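Local atomic coordinates of xyloglucan-specific endo-beta-1,4-glucanase BoGH9A (Bacteroides ovatus, PDB entry 6DHT), a protein that cleaves internal beta-1,4-glucosidic linkages in the backbone of xyloglucan, releasing xyloglucan oligosaccharides. Residues E417-T422 / L464-R469. Residues are numbered along the deposited sequence; the frame is centred on the assembly and turned at random.
Sequences EGAEQT and LTNAYR
R469 on helix 461-474 reaches across to E420 and A419 of the loop that follows helix 395-416. Its side chain leaves CB with CG anti to the carbonyl carbon (chi1 -68°) and runs extended from CG to NE. NE makes a salt bridge with E30. CG2 of T465, one turn earlier on the same helix, lies over the rim of one guanidinium face. R469 NH1 donates to N466 OD1 at 3.0 Å, but the bond is bent and arrives above the carbonyl plane. R469 NH1 also lies 3.4 Å from E420 CG. R469 NH2, the other terminal nitrogen, forms a salt bridge with E420 OE2 at 2.9 Å. This oxygen sits near the guanidinium plane and is met on its anti side, with the two flat groups turned 66° apart. A419 CB packs 3.3 Å from N466 OD1, the oxygen that takes the NH1 bond, while N466 ND2 bonds to V462 O. A methionine at R469 would probably leave both E420 and E30 without their cationic partner. The arrangement is a buried arginine shared by two carboxylates. It joins a loop and helix of the family 9 catalytic domain and, through E30, links them to the N-terminal Ig-like domain.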
loop_
_atom_site.group_PDB
_atom_site.type_symbol
_atom_site.label_atom_id
_atom_site.label_comp_id
_atom_site.label_asym_id
_atom_site.label_seq_id
_atom_site.Cartn_x
_atom_site.Cartn_y
_atom_site.Cartn_z
ATOM N N GLU A 417 -2.348 5.168 22.555
ATOM C CA GLU A 417 -2.957 5.347 23.867
ATOM C C GLU A 417 -4.011 4.266 24.082
ATOM O O GLU A 417 -4.966 4.176 23.322
ATOM C CB GLU A 417 -3.583 6.733 23.962
ATOM C CG GLU A 417 -3.818 7.209 25.379
ATOM C CD GLU A 417 -4.017 8.715 25.450
ATOM O OE1 GLU A 417 -4.846 9.255 24.680
ATOM O OE2 GLU A 417 -3.327 9.362 26.269
ATOM N N GLY A 418 -3.803 3.421 25.089
ATOM C CA GLY A 418 -4.802 2.433 25.463
ATOM C C GLY A 418 -4.789 1.177 24.616
ATOM O O GLY A 418 -5.632 0.298 24.791
ATOM N N ALA A 419 -3.839 1.073 23.699
ATOM C CA ALA A 419 -3.809 -0.065 22.783
ATOM C C ALA A 419 -3.735 -1.409 23.516
ATOM O O ALA A 419 -4.274 -2.387 23.029
ATOM C CB ALA A 419 -2.652 0.080 21.781
ATOM N N GLU A 420 -3.087 -1.460 24.675
ATOM C CA GLU A 420 -2.939 -2.726 25.399
ATOM C C GLU A 420 -4.209 -3.209 26.094
ATOM O O GLU A 420 -4.268 -4.357 26.553
ATOM C CB GLU A 420 -1.815 -2.621 26.414
ATOM C CG GLU A 420 -0.468 -2.556 25.739
ATOM C CD GLU A 420 0.698 -2.607 26.699
ATOM O OE1 GLU A 420 0.468 -2.534 27.928
ATOM O OE2 GLU A 420 1.847 -2.718 26.215
ATOM N N GLN A 421 -5.203 -2.333 26.189
ATOM C CA GLN A 421 -6.479 -2.680 26.812
ATOM C C GLN A 421 -7.568 -2.971 25.787
ATOM O O GLN A 421 -8.704 -3.321 26.148
ATOM C CB GLN A 421 -6.955 -1.555 27.735
ATOM C CG GLN A 421 -6.251 -1.492 29.070
ATOM C CD GLN A 421 -4.841 -1.013 28.955
ATOM O OE1 GLN A 421 -4.594 0.132 28.571
ATOM N NE2 GLN A 421 -3.895 -1.885 29.276
ATOM N N THR A 422 -7.260 -2.812 24.501
ATOM C CA THR A 422 -8.246 -3.096 23.469
ATOM C C THR A 422 -8.565 -4.607 23.387
ATOM O O THR A 422 -7.712 -5.440 23.697
ATOM C CB THR A 422 -7.790 -2.575 22.077
ATOM O OG1 THR A 422 -6.555 -3.194 21.702
ATOM C CG2 THR A 422 -7.633 -1.054 22.095
ATOM N N LEU A 464 7.244 0.571 17.614
ATOM C CA LEU A 464 7.420 -0.602 16.766
ATOM C C LEU A 464 6.529 -1.759 17.230
ATOM O O LEU A 464 5.928 -2.459 16.418
ATOM C CB LEU A 464 8.885 -1.001 16.718
ATOM C CG LEU A 464 9.231 -2.149 15.783
ATOM C CD1 LEU A 464 8.860 -1.770 14.370
ATOM C CD2 LEU A 464 10.692 -2.484 15.886
ATOM N N THR A 465 6.424 -1.933 18.545
ATOM C CA THR A 465 5.582 -2.971 19.102
ATOM C C THR A 465 4.168 -2.782 18.604
ATOM O O THR A 465 3.479 -3.762 18.243
ATOM C CB THR A 465 5.630 -2.906 20.631
ATOM O OG1 THR A 465 6.933 -3.275 21.058
ATOM C CG2 THR A 465 4.655 -3.885 21.252
ATOM N N ASN A 466 3.697 -1.541 18.583
ATOM C CA ASN A 466 2.360 -1.250 18.123
ATOM C C ASN A 466 2.158 -1.439 16.607
ATOM O O ASN A 466 1.071 -1.787 16.152
ATOM C CB ASN A 466 1.910 0.129 18.627
ATOM C CG ASN A 466 1.409 0.065 20.056
ATOM O OD1 ASN A 466 0.264 -0.314 20.274
ATOM N ND2 ASN A 466 2.245 0.433 21.011
ATOM N N ALA A 467 3.222 -1.236 15.828
ATOM C CA ALA A 467 3.164 -1.488 14.401
ATOM C C ALA A 467 2.966 -2.978 14.141
ATOM O O ALA A 467 2.151 -3.361 13.303
ATOM C CB ALA A 467 4.404 -0.976 13.715
ATOM N N TYR A 468 3.675 -3.826 14.874
ATOM C CA TYR A 468 3.471 -5.280 14.746
ATOM C C TYR A 468 2.058 -5.688 15.165
ATOM O O TYR A 468 1.482 -6.583 14.572
ATOM C CB TYR A 468 4.509 -6.095 15.532
ATOM C CG TYR A 468 5.899 -6.141 14.933
ATOM C CD1 TYR A 468 6.211 -7.020 13.888
ATOM C CD2 TYR A 468 6.929 -5.399 15.476
ATOM C CE1 TYR A 468 7.505 -7.094 13.362
ATOM C CE2 TYR A 468 8.217 -5.455 14.936
ATOM C CZ TYR A 468 8.499 -6.319 13.904
ATOM O OH TYR A 468 9.792 -6.356 13.405
ATOM N N ARG A 469 1.496 -5.008 16.159
ATOM C CA ARG A 469 0.124 -5.331 16.583
ATOM C C ARG A 469 -0.873 -5.112 15.449
ATOM O O ARG A 469 -1.789 -5.917 15.239
ATOM C CB ARG A 469 -0.292 -4.518 17.810
ATOM C CG ARG A 469 0.452 -4.889 19.069
ATOM C CD ARG A 469 0.146 -3.948 20.232
ATOM N NE ARG A 469 0.870 -4.318 21.443
ATOM C CZ ARG A 469 1.054 -3.502 22.480
ATOM N NH1 ARG A 469 0.568 -2.267 22.467
ATOM N NH2 ARG A 469 1.719 -3.920 23.536
#